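Local coordinates for protein transcriptional regulator, LysR family (Vibrio cholerae, PDB 3SZP) that activates virulence genes as a LysR-type transcription factor, probably binding promoter DNA through its winged helix-turn-helix, at residues S20-K23 against P28-T31; L3-L8 against I36-D41; I120-M125 against R279-F284; M107-A112 against V140-G145; P168-S173 against L231-M236. All coordinates share one frame; numbering follows the deposited sequence.

Interaction 1. Residues S20-K23 against P28-T31; sequences STSK and PVAT
With chi1 near 176°, Ser22 holds OG opposite its own backbone N and sets the hydroxyl against the start of the next helix, while Val29 turns CG2 to the side of its backbone N, where that methyl faces the serine. The methyl lies 3.8 Å from Ser22 CB, with Val29 CG2 as the touching branch. Ser22 OG sits 3.6 Å from Val29 N and 3.8 Å from Pro28 CA, so the oxygen rests over the peptide link without bonding to it. Its hydrogen bonds are made elsewhere: to Ile27 O, in the turn just before Pro28, and to Gln129 NE2 of the second subunit.

Helix 18-25, the short turn and helix 29-43 form the helix-turn-helix proper, the later helix being the recognition helix in this family. Pro28 suits the N-cap position, since its ring restricts the backbone and no helical bond is asked of its nitrogen. Serine suits the tight corner because it is small enough for the helices to approach, yet can bond to the turn. The chemistry is thus divided: apolar contact lets the two helices lie close here, and the hydroxyl ties the first of them to the turn and to the neighbouring subunit.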
# COMPACT_ATOMS: atom_id res chain seq x y z
N SER A 20 -3.64 -1.77 15.43
CA SER A 20 -4.21 -2.85 16.20
C SER A 20 -3.48 -2.96 17.54
O SER A 20 -4.09 -3.12 18.59
CB SER A 20 -4.10 -4.16 15.44
OG SER A 20 -4.38 -5.26 16.29
N THR A 21 -2.16 -2.85 17.48
CA THR A 21 -1.35 -2.92 18.69
C THR A 21 -1.58 -1.72 19.60
O THR A 21 -1.68 -1.86 20.82
CB THR A 21 0.15 -3.09 18.34
OG1 THR A 21 0.31 -4.28 17.55
CG2 THR A 21 0.98 -3.19 19.60
N SER A 22 -1.67 -0.54 18.98
CA SER A 22 -1.92 0.70 19.69
C SER A 22 -3.21 0.58 20.50
O SER A 22 -3.26 0.96 21.68
CB SER A 22 -2.02 1.84 18.67
OG SER A 22 -2.35 3.08 19.27
N LYS A 23 -4.24 0.04 19.86
CA LYS A 23 -5.53 -0.17 20.51
C LYS A 23 -5.41 -0.99 21.80
O LYS A 23 -5.91 -0.59 22.85
CB LYS A 23 -6.51 -0.85 19.55
CG LYS A 23 -7.17 0.10 18.53
CD LYS A 23 -7.28 -0.57 17.17
CE LYS A 23 -8.57 -0.20 16.45
NZ LYS A 23 -8.70 1.25 16.15
N PRO A 28 0.41 5.11 21.61
CA PRO A 28 0.15 5.73 20.30
C PRO A 28 1.00 5.09 19.22
O PRO A 28 2.14 4.66 19.48
CB PRO A 28 0.58 7.19 20.51
CG PRO A 28 0.42 7.41 22.00
CD PRO A 28 0.81 6.09 22.63
N VAL A 29 0.45 5.04 18.01
CA VAL A 29 1.17 4.52 16.86
C VAL A 29 2.54 5.19 16.71
O VAL A 29 3.53 4.51 16.53
CB VAL A 29 0.34 4.66 15.57
CG1 VAL A 29 1.21 4.40 14.34
CG2 VAL A 29 -0.86 3.71 15.62
N ALA A 30 2.58 6.51 16.81
CA ALA A 30 3.85 7.23 16.62
C ALA A 30 4.91 6.73 17.60
O ALA A 30 6.08 6.59 17.24
CB ALA A 30 3.65 8.74 16.75
N THR A 31 4.51 6.47 18.83
CA THR A 31 5.44 5.96 19.83
C THR A 31 5.85 4.50 19.55
O THR A 31 7.01 4.12 19.74
CB THR A 31 4.86 6.12 21.27
OG1 THR A 31 4.71 7.52 21.55
CG2 THR A 31 5.78 5.48 22.31

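Interaction 2. Residues L3-L8 against I36-D41; sequences LDDLNL and IQALED
The flat group in this contact is the carboxylate of Asp5, which reaches past Leu39 to the methyl of Ala38. Its OD2 comes to 4.2 Å from Ala38 CB, a plain van der Waals touch, whereas OD1 turns to Arg35 and forms a salt bridge with NE, one turn earlier on the same helix as Ala38. The charge is therefore paired beside the apolar packing, which is probably what lets an aspartate be buried here.

Behind the carboxylate the aliphatic parts meet. Asp5 CB and Leu39 CB are 4.0 Å apart, the beta carbons facing each other where the two backbones come nearest. With CG anti to its backbone N (chi1 173°), Leu39 carries its forked end onto the first helix: CD2 lies 3.7 Å from Asp5 O and 3.8 Å from Leu6 CA, and the other methyl, CD1, is 4.5 Å from Leu6 CB. The leucine thus packs mostly against backbone. A branched, flexible apolar residue fits this spot, for its two methyls both rest on the backbone of Asp5 and Leu6; Met1, Phe9 and Leu47 also touch it.

Alanine keeps the outer margin thin. The axes of segments 3-8 and 36-41 approach to 9.1 Å, and their directions differ by 116°. Leu6 also packs on Thr79 of the third subunit. A first helix laid steeply across the recognition helix, with leucines and isoleucines between them, belongs to the three-helix core of the helix-turn-helix DNA-binding domain.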
# COMPACT_ATOMS: atom_id res chain seq x y z
N LEU A 3 14.42 -4.84 26.21
CA LEU A 3 13.57 -6.02 26.17
C LEU A 3 12.10 -5.64 25.96
O LEU A 3 11.33 -6.38 25.35
CB LEU A 3 13.75 -6.85 27.44
CG LEU A 3 15.14 -7.47 27.68
CD1 LEU A 3 15.24 -8.03 29.07
CD2 LEU A 3 15.40 -8.57 26.68
N ASP A 4 11.70 -4.47 26.45
CA ASP A 4 10.33 -4.01 26.26
C ASP A 4 10.04 -3.68 24.80
O ASP A 4 8.93 -3.90 24.32
CB ASP A 4 10.00 -2.81 27.16
CG ASP A 4 9.73 -3.23 28.58
OD1 ASP A 4 9.00 -4.22 28.78
OD2 ASP A 4 10.26 -2.57 29.51
N ASP A 5 11.04 -3.17 24.09
CA ASP A 5 10.87 -2.90 22.66
C ASP A 5 10.78 -4.21 21.87
O ASP A 5 9.95 -4.36 20.97
CB ASP A 5 11.98 -2.00 22.12
CG ASP A 5 11.95 -0.60 22.73
OD1 ASP A 5 10.94 -0.19 23.32
OD2 ASP A 5 12.95 0.12 22.59
N LEU A 6 11.64 -5.16 22.26
CA LEU A 6 11.61 -6.51 21.70
C LEU A 6 10.25 -7.14 21.97
O LEU A 6 9.64 -7.74 21.09
CB LEU A 6 12.71 -7.37 22.33
CG LEU A 6 12.81 -8.81 21.83
CD1 LEU A 6 13.08 -8.84 20.32
CD2 LEU A 6 13.89 -9.58 22.58
N ASN A 7 9.76 -6.98 23.20
CA ASN A 7 8.43 -7.46 23.55
C ASN A 7 7.35 -6.77 22.75
O ASN A 7 6.37 -7.40 22.37
CB ASN A 7 8.12 -7.24 25.03
CG ASN A 7 6.88 -7.99 25.47
OD1 ASN A 7 6.72 -9.17 25.14
ND2 ASN A 7 6.00 -7.33 26.21
N LEU A 8 7.53 -5.47 22.53
CA LEU A 8 6.56 -4.69 21.77
C LEU A 8 6.54 -5.18 20.33
O LEU A 8 5.49 -5.27 19.70
CB LEU A 8 6.90 -3.19 21.79
CG LEU A 8 5.96 -2.38 20.86
CD1 LEU A 8 4.52 -2.50 21.36
CD2 LEU A 8 6.36 -0.90 20.77
N ILE A 36 10.00 0.73 17.74
CA ILE A 36 10.47 -0.31 16.83
C ILE A 36 11.74 0.16 16.12
O ILE A 36 12.68 -0.60 15.95
CB ILE A 36 9.42 -0.68 15.78
CG1 ILE A 36 8.17 -1.26 16.46
CG2 ILE A 36 9.99 -1.69 14.80
CD1 ILE A 36 8.43 -2.62 17.06
N GLN A 37 11.75 1.42 15.69
CA GLN A 37 12.94 2.00 15.11
C GLN A 37 14.13 1.88 16.05
O GLN A 37 15.23 1.52 15.63
CB GLN A 37 12.75 3.48 14.77
CG GLN A 37 14.00 4.10 14.16
CD GLN A 37 14.29 3.57 12.76
OE1 GLN A 37 15.18 2.74 12.57
NE2 GLN A 37 13.52 4.03 11.79
N ALA A 38 13.90 2.20 17.32
CA ALA A 38 14.96 2.16 18.31
C ALA A 38 15.46 0.73 18.44
O ALA A 38 16.66 0.51 18.53
CB ALA A 38 14.48 2.68 19.67
N LEU A 39 14.55 -0.24 18.47
CA LEU A 39 14.95 -1.64 18.54
C LEU A 39 15.88 -1.99 17.35
O LEU A 39 16.98 -2.51 17.54
CB LEU A 39 13.72 -2.54 18.55
CG LEU A 39 13.95 -4.06 18.45
CD1 LEU A 39 14.82 -4.54 19.61
CD2 LEU A 39 12.61 -4.81 18.43
N GLU A 40 15.43 -1.67 16.14
CA GLU A 40 16.20 -1.93 14.92
C GLU A 40 17.57 -1.25 14.94
O GLU A 40 18.57 -1.87 14.61
CB GLU A 40 15.39 -1.54 13.67
CG GLU A 40 14.13 -2.38 13.51
CD GLU A 40 13.35 -2.08 12.23
OE1 GLU A 40 13.48 -0.96 11.71
OE2 GLU A 40 12.63 -2.98 11.74
N ASP A 41 17.60 0.02 15.35
CA ASP A 41 18.85 0.77 15.53
C ASP A 41 19.79 0.10 16.54
O ASP A 41 21.00 0.10 16.34
CB ASP A 41 18.57 2.22 15.99
CG ASP A 41 18.04 3.11 14.87
OD1 ASP A 41 18.20 2.75 13.69
OD2 ASP A 41 17.47 4.17 15.17

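Interaction 3. Residues I120-M125 against R279-F284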
# COMPACT_ATOMS: atom_id res chain seq x y z
N ILE A 120 -6.56 1.03 44.91
CA ILE A 120 -6.99 0.24 43.77
C ILE A 120 -7.01 1.12 42.52
O ILE A 120 -7.67 2.15 42.48
CB ILE A 120 -8.39 -0.36 43.98
CG1 ILE A 120 -8.33 -1.46 45.05
CG2 ILE A 120 -8.94 -0.89 42.67
CD1 ILE A 120 -9.66 -2.07 45.35
N HIS A 121 -6.26 0.72 41.49
CA HIS A 121 -6.17 1.52 40.28
C HIS A 121 -6.97 0.96 39.12
O HIS A 121 -7.01 -0.25 38.89
CB HIS A 121 -4.71 1.75 39.90
CG HIS A 121 -3.92 2.46 40.95
ND1 HIS A 121 -4.51 3.06 42.05
CD2 HIS A 121 -2.58 2.65 41.09
CE1 HIS A 121 -3.57 3.60 42.81
NE2 HIS A 121 -2.39 3.36 42.25
N ILE A 122 -7.62 1.85 38.39
CA ILE A 122 -8.48 1.42 37.29
C ILE A 122 -7.88 1.72 35.93
O ILE A 122 -7.50 2.86 35.65
CB ILE A 122 -9.87 2.06 37.36
CG1 ILE A 122 -10.61 1.58 38.60
CG2 ILE A 122 -10.67 1.72 36.09
CD1 ILE A 122 -12.09 2.03 38.65
N GLU A 123 -7.77 0.68 35.12
CA GLU A 123 -7.51 0.82 33.70
C GLU A 123 -8.84 0.57 32.96
O GLU A 123 -9.41 -0.52 33.03
CB GLU A 123 -6.43 -0.16 33.23
CG GLU A 123 -6.02 0.07 31.80
CD GLU A 123 -5.14 -1.02 31.25
OE1 GLU A 123 -4.31 -1.57 32.00
OE2 GLU A 123 -5.28 -1.34 30.05
N LEU A 124 -9.33 1.60 32.28
CA LEU A 124 -10.62 1.55 31.61
C LEU A 124 -10.48 1.68 30.09
O LEU A 124 -9.95 2.67 29.59
CB LEU A 124 -11.52 2.66 32.16
CG LEU A 124 -12.91 2.86 31.54
CD1 LEU A 124 -13.80 1.64 31.78
CD2 LEU A 124 -13.57 4.11 32.10
N MET A 125 -10.95 0.67 29.37
CA MET A 125 -10.96 0.69 27.91
C MET A 125 -12.39 0.77 27.38
O MET A 125 -13.23 -0.06 27.69
CB MET A 125 -10.28 -0.56 27.36
CG MET A 125 -10.49 -0.77 25.87
SD MET A 125 -9.36 0.21 24.87
CE MET A 125 -7.77 -0.50 25.34
N ARG A 279 -13.40 -8.34 43.82
CA ARG A 279 -14.59 -8.60 44.63
C ARG A 279 -15.18 -7.32 45.21
O ARG A 279 -16.38 -7.11 45.15
CB ARG A 279 -14.29 -9.59 45.77
CG ARG A 279 -14.10 -11.03 45.32
CD ARG A 279 -14.19 -12.01 46.51
NE ARG A 279 -13.33 -11.60 47.63
CZ ARG A 279 -12.15 -12.14 47.90
NH1 ARG A 279 -11.68 -13.13 47.15
NH2 ARG A 279 -11.44 -11.71 48.94
N LEU A 280 -14.33 -6.48 45.79
CA LEU A 280 -14.76 -5.18 46.31
C LEU A 280 -15.44 -4.35 45.21
O LEU A 280 -16.49 -3.74 45.42
CB LEU A 280 -13.56 -4.43 46.88
CG LEU A 280 -12.96 -4.98 48.17
CD1 LEU A 280 -11.66 -4.26 48.55
CD2 LEU A 280 -13.97 -4.90 49.30
N PHE A 281 -14.82 -4.31 44.04
CA PHE A 281 -15.40 -3.58 42.93
C PHE A 281 -16.78 -4.13 42.57
O PHE A 281 -17.77 -3.40 42.52
CB PHE A 281 -14.48 -3.60 41.71
CG PHE A 281 -15.02 -2.83 40.54
CD1 PHE A 281 -14.93 -1.44 40.51
CD2 PHE A 281 -15.63 -3.49 39.48
CE1 PHE A 281 -15.44 -0.72 39.43
CE2 PHE A 281 -16.14 -2.77 38.40
CZ PHE A 281 -16.04 -1.40 38.38
N ILE A 282 -16.84 -5.43 42.33
CA ILE A 282 -18.09 -6.07 41.98
C ILE A 282 -19.19 -5.77 43.01
O ILE A 282 -20.31 -5.38 42.64
CB ILE A 282 -17.90 -7.59 41.85
CG1 ILE A 282 -17.01 -7.90 40.64
CG2 ILE A 282 -19.24 -8.31 41.73
CD1 ILE A 282 -16.63 -9.38 40.55
N ASP A 283 -18.88 -5.95 44.29
CA ASP A 283 -19.84 -5.67 45.36
C ASP A 283 -20.22 -4.19 45.39
O ASP A 283 -21.34 -3.83 45.73
CB ASP A 283 -19.27 -6.07 46.72
CG ASP A 283 -19.34 -7.57 46.98
OD1 ASP A 283 -19.98 -8.28 46.17
OD2 ASP A 283 -18.78 -8.03 48.01
N PHE A 284 -19.26 -3.34 45.05
CA PHE A 284 -19.53 -1.91 45.04
C PHE A 284 -20.57 -1.58 43.96
O PHE A 284 -21.56 -0.90 44.23
CB PHE A 284 -18.25 -1.13 44.80
CG PHE A 284 -18.41 0.36 45.00
CD1 PHE A 284 -18.31 0.91 46.27
CD2 PHE A 284 -18.65 1.20 43.93
CE1 PHE A 284 -18.43 2.28 46.46
CE2 PHE A 284 -18.79 2.57 44.12
CZ PHE A 284 -18.68 3.10 45.39
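Ile122 leaves its strand with CB directed at the helix, although CB itself is still 6.6 Å from Phe281 CE1. With chi2 at -173° the chain runs out straight, and each bond shortens the gap: CG1 stands 5.4 Å from Phe281 CE1, and CD1, the tip, arrives at 4.4 Å from that same atom. The methyl approaches the ring obliquely. This side chain also packs on Ile95 of the adjacent strand, on Met114 of helix 102-116 and on Phe215 of the second subunit.

Two residues earlier, on the same side of the strand, Ile120 makes the second touch. Its CD1 meets Leu280 CD1 at 4.4 Å, methyl to methyl. Phe281 reaches its place through a chi1 of -179°, which extends CG away from the backbone N and sends the ring off the helix towards the sheet. There it is wedged by further partners: Phe113 meets it edge-to-face, and Ile93 and Ile95 of strand 91-98 lie against it.

Beta-branched isoleucines suit the extended strand, and long leucine and phenylalanine side chains suit a helix that stands some way off. The strand also continues the sheet into the second subunit, where residues 122-124 pair in a parallel ladder. Since no polar atoms are exchanged between the two segments and both touches are distant, the contact is dispersive and undirected: the helix is held against the sheet by the wider hydrophobic core, of which these methyls are a part.

Interaction 4. Residues M107-A112 against V140-G145; sequences MPMFNA and VIFRVG
Phe110 and Phe142 form the tight part of this contact. The side chains come from opposite directions, one off the helix and one off the strand, and Phe110 CZ lies over a face of the Phe142 ring, 3.6 Å from CE1. Its neighbour Phe110 CE1 is 3.8 Å from Phe142 CZ. The planes are inclined at 57° and the centroids are 5.3 Å apart, an oblique pairing. Phe142 gets there by standing with CG beside its backbone N (chi1 -63°), its ring raised from the sheet towards the helix. Such large flat residues suit the gap, because the nearest CA atoms, those of Phe110 and Phe142, are 11.8 Å apart.

This is ordinary alpha/beta layering of the periplasmic-binding-protein type. Helix 102-116 covers a sheet in which strand 140-144 lies between strands 91-98 and 262-268, and Phe142 is also touched by Ile95 and Met266 from those strands.

Between these segments the fit is looser at Met109, whose flexible thioether brings CE to only 4.3 Å from Phe142 CE2; Val285 and Tyr288 also cover this residue. Beyond the contact, at the strand end, Arg143 NH2 makes local weak hydrogen bonds, one of 3.4 Å to Gly145 O and another to Pro146 O. Glycine suits the turn there, since at its backbone angles a beta carbon would crowd the carbonyl O of Val144.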
# COMPACT_ATOMS: atom_id res chain seq x y z
N MET A 107 -19.22 6.61 35.07
CA MET A 107 -18.13 7.35 35.73
C MET A 107 -18.47 7.82 37.15
O MET A 107 -17.62 7.76 38.03
CB MET A 107 -17.66 8.54 34.89
CG MET A 107 -16.75 8.15 33.74
SD MET A 107 -15.37 7.08 34.20
CE MET A 107 -14.57 8.04 35.50
N PRO A 108 -19.71 8.30 37.38
CA PRO A 108 -20.04 8.65 38.77
C PRO A 108 -19.70 7.48 39.68
O PRO A 108 -19.06 7.66 40.71
CB PRO A 108 -21.55 8.90 38.72
CG PRO A 108 -21.76 9.48 37.36
CD PRO A 108 -20.79 8.68 36.45
N MET A 109 -20.11 6.28 39.27
CA MET A 109 -19.90 5.07 40.05
C MET A 109 -18.41 4.71 40.13
O MET A 109 -17.91 4.37 41.20
CB MET A 109 -20.70 3.93 39.43
CG MET A 109 -20.63 2.62 40.16
SD MET A 109 -21.85 1.48 39.46
CE MET A 109 -21.15 1.22 37.83
N PHE A 110 -17.71 4.80 39.00
CA PHE A 110 -16.29 4.48 38.98
C PHE A 110 -15.54 5.47 39.86
O PHE A 110 -14.61 5.11 40.57
CB PHE A 110 -15.74 4.52 37.54
CG PHE A 110 -16.27 3.43 36.65
CD1 PHE A 110 -17.03 2.40 37.19
CD2 PHE A 110 -15.99 3.41 35.28
CE1 PHE A 110 -17.52 1.37 36.38
CE2 PHE A 110 -16.48 2.37 34.47
CZ PHE A 110 -17.25 1.36 35.01
N ASN A 111 -15.92 6.74 39.77
CA ASN A 111 -15.27 7.76 40.59
C ASN A 111 -15.45 7.48 42.09
O ASN A 111 -14.50 7.54 42.86
CB ASN A 111 -15.76 9.16 40.21
CG ASN A 111 -15.20 9.61 38.86
OD1 ASN A 111 -14.18 9.11 38.44
ND2 ASN A 111 -15.88 10.54 38.20
N ALA A 112 -16.68 7.15 42.46
CA ALA A 112 -17.01 6.91 43.87
C ALA A 112 -16.21 5.73 44.33
O ALA A 112 -15.79 5.67 45.47
CB ALA A 112 -18.50 6.63 44.02
N VAL A 140 -13.52 -7.02 34.61
CA VAL A 140 -14.94 -6.78 34.51
C VAL A 140 -15.26 -6.13 33.17
O VAL A 140 -14.58 -5.19 32.74
CB VAL A 140 -15.44 -5.84 35.62
CG1 VAL A 140 -16.96 -5.75 35.58
CG2 VAL A 140 -14.97 -6.33 37.00
N ILE A 141 -16.29 -6.63 32.52
CA ILE A 141 -16.76 -6.08 31.27
C ILE A 141 -18.17 -5.51 31.48
O ILE A 141 -19.06 -6.21 31.96
CB ILE A 141 -16.77 -7.15 30.15
CG1 ILE A 141 -15.39 -7.79 30.00
CG2 ILE A 141 -17.20 -6.56 28.83
CD1 ILE A 141 -15.37 -9.04 29.11
N PHE A 142 -18.34 -4.23 31.17
CA PHE A 142 -19.68 -3.65 31.10
C PHE A 142 -20.12 -3.60 29.65
O PHE A 142 -19.39 -3.11 28.79
CB PHE A 142 -19.70 -2.25 31.72
CG PHE A 142 -19.37 -2.22 33.18
CD1 PHE A 142 -18.05 -2.19 33.60
CD2 PHE A 142 -20.37 -2.24 34.13
CE1 PHE A 142 -17.75 -2.17 34.96
CE2 PHE A 142 -20.06 -2.21 35.48
CZ PHE A 142 -18.76 -2.18 35.89
N ARG A 143 -21.32 -4.10 29.38
CA ARG A 143 -21.84 -4.09 28.02
C ARG A 143 -23.33 -3.79 27.95
O ARG A 143 -24.05 -3.87 28.94
CB ARG A 143 -21.53 -5.41 27.30
CG ARG A 143 -20.40 -5.29 26.26
CD ARG A 143 -20.37 -6.51 25.36
NE ARG A 143 -21.68 -7.14 25.41
CZ ARG A 143 -21.98 -8.32 24.89
NH1 ARG A 143 -21.05 -9.03 24.25
NH2 ARG A 143 -23.22 -8.78 25.02
N VAL A 144 -23.78 -3.41 26.76
CA VAL A 144 -25.19 -3.27 26.47
C VAL A 144 -25.64 -4.50 25.71
O VAL A 144 -24.93 -4.97 24.82
CB VAL A 144 -25.45 -2.07 25.58
CG1 VAL A 144 -26.92 -2.02 25.19
CG2 VAL A 144 -25.01 -0.80 26.27
N GLY A 145 -26.81 -5.03 26.07
CA GLY A 145 -27.35 -6.21 25.40
C GLY A 145 -26.79 -7.48 26.01
O GLY A 145 -25.81 -7.44 26.76

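Interaction 5. Residues P168-S173 against L231-M236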
# COMPACT_ATOMS: atom_id res chain seq x y z
N PRO A 168 -36.17 22.95 19.40
CA PRO A 168 -37.29 23.82 19.03
C PRO A 168 -37.00 24.57 17.72
O PRO A 168 -37.89 24.73 16.89
CB PRO A 168 -37.38 24.81 20.19
CG PRO A 168 -36.75 24.10 21.36
CD PRO A 168 -35.68 23.18 20.77
N GLN A 169 -35.76 25.03 17.55
CA GLN A 169 -35.38 25.69 16.32
C GLN A 169 -35.71 24.81 15.11
O GLN A 169 -36.23 25.30 14.12
CB GLN A 169 -33.89 26.08 16.33
CG GLN A 169 -33.48 27.11 15.27
CD GLN A 169 -31.99 27.05 14.86
OE1 GLN A 169 -31.13 26.47 15.56
NE2 GLN A 169 -31.67 27.66 13.72
N TYR A 170 -35.41 23.51 15.19
CA TYR A 170 -35.67 22.62 14.06
C TYR A 170 -37.18 22.47 13.83
O TYR A 170 -37.66 22.53 12.69
CB TYR A 170 -35.03 21.24 14.26
CG TYR A 170 -35.40 20.26 13.16
CD1 TYR A 170 -34.71 20.24 11.95
CD2 TYR A 170 -36.44 19.36 13.33
CE1 TYR A 170 -35.06 19.36 10.93
CE2 TYR A 170 -36.80 18.48 12.33
CZ TYR A 170 -36.10 18.48 11.14
OH TYR A 170 -36.44 17.61 10.14
N LEU A 171 -37.91 22.26 14.91
CA LEU A 171 -39.34 22.02 14.80
C LEU A 171 -40.08 23.26 14.31
O LEU A 171 -41.09 23.15 13.62
CB LEU A 171 -39.89 21.53 16.13
CG LEU A 171 -39.30 20.15 16.43
CD1 LEU A 171 -39.75 19.66 17.80
CD2 LEU A 171 -39.71 19.19 15.33
N SER A 172 -39.57 24.44 14.67
CA SER A 172 -40.10 25.70 14.18
C SER A 172 -40.21 25.71 12.67
O SER A 172 -41.13 26.31 12.11
CB SER A 172 -39.20 26.86 14.61
OG SER A 172 -39.44 27.22 15.96
N SER A 173 -39.27 25.06 12.00
CA SER A 173 -39.15 25.15 10.56
C SER A 173 -39.56 23.86 9.84
O SER A 173 -39.71 23.84 8.62
CB SER A 173 -37.72 25.52 10.20
OG SER A 173 -37.65 25.96 8.86
N LEU A 231 -30.32 20.57 13.71
CA LEU A 231 -30.05 19.98 12.40
C LEU A 231 -30.96 18.79 12.09
O LEU A 231 -30.88 18.24 11.00
CB LEU A 231 -28.58 19.59 12.27
CG LEU A 231 -27.58 20.74 12.28
CD1 LEU A 231 -26.15 20.17 12.45
CD2 LEU A 231 -27.71 21.66 11.06
N GLY A 232 -31.82 18.42 13.04
CA GLY A 232 -32.77 17.35 12.78
C GLY A 232 -33.15 16.50 13.98
O GLY A 232 -32.90 16.88 15.13
N ILE A 233 -33.75 15.35 13.70
CA ILE A 233 -34.26 14.43 14.71
C ILE A 233 -33.29 13.27 14.94
O ILE A 233 -32.79 12.67 13.97
CB ILE A 233 -35.62 13.85 14.26
CG1 ILE A 233 -36.66 14.97 14.16
CG2 ILE A 233 -36.09 12.77 15.22
CD1 ILE A 233 -37.96 14.59 13.46
N THR A 234 -33.03 12.94 16.20
CA THR A 234 -32.20 11.79 16.51
C THR A 234 -32.89 10.86 17.51
O THR A 234 -33.83 11.26 18.21
CB THR A 234 -30.85 12.19 17.11
OG1 THR A 234 -29.99 11.04 17.15
CG2 THR A 234 -31.04 12.71 18.55
N LEU A 235 -32.42 9.62 17.57
CA LEU A 235 -32.88 8.65 18.56
C LEU A 235 -31.73 8.46 19.52
O LEU A 235 -30.60 8.23 19.06
CB LEU A 235 -33.22 7.31 17.88
CG LEU A 235 -33.76 6.18 18.77
CD1 LEU A 235 -35.12 6.56 19.40
CD2 LEU A 235 -33.87 4.84 18.01
N MET A 236 -31.98 8.51 20.83
CA MET A 236 -30.91 8.73 21.79
C MET A 236 -31.35 8.33 23.21
O MET A 236 -32.47 8.62 23.62
CB MET A 236 -30.54 10.22 21.74
CG MET A 236 -29.42 10.70 22.64
SD MET A 236 -27.82 10.85 21.79
CE MET A 236 -28.30 11.48 20.19
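Pro168 opens the short helix that presents Tyr170 to Gly232. A proline fits the first turn, where its nitrogen owes no helical bond, and its carbonyl O accepts the backbone N-H of Ser172 at 2.8 Å. Two residues on comes Tyr170, which carries nearly the whole contact. Its first torsion (chi1 174°) points CG directly away from the backbone N and swings the ring out over the loop leading into strand 233-237.

Gly232 lies under one face of this ring in a CH-pi contact: its CA is 3.6 Å from the centroid of the Tyr170 ring and 17° off the normal, displaced slightly towards the rim. Glycine suits the backbone here, for with phi near 148° a beta carbon would jam against the carbonyl O of Leu231. Beside it, Tyr170 CD1 is 4.0 Å from Leu231 C. On the other flank of the ring, Tyr170 CE2 meets Ile233 CG1, also at 4.0 Å, with the two side chains crossing at about a right angle. The hydroxyl reaches further, bonding to His186 ND1 and Gln187 N, while the ring of His174 stacks on the tyrosine. Those hydroxyl bonds anchor the tip, and Gly232 and His174 against the ring restrain its turning.

Leu171, next in line, turns to Ala166 and Val253, and Ser173 N bonds to Tyr170 O at 3.1 Å. The helix follows strand 153-166 directly and packs beside strand 233-237, which that strand flanks on one side and strand 188-191 on the other; helix 220-228 covers Leu231 and Thr234.

In the fold
Interactions 1 and 2 lie in the N-terminal helix-turn-helix region, 14 Å apart between centres, sharing helix 29-43 and joined where Thr21 meets Leu8. The other three belong to the substrate-binding region and reach one mixed sheet. Interactions 3 and 4, 9 Å apart between centres, alternate along the chain and merge into one core, Phe281 touching both Phe110 and Phe142. Interaction 5 falls between the two halves of interaction 3 in sequence, yet about 39 Å away (centres). Interaction 2, about 52 Å from interaction 5 (centres), lies on the opposite side of the chain's centre. Distinct cores, which meet where Lys23 touches Met125, are consistent with a DNA-binding region joined to a regulatory one.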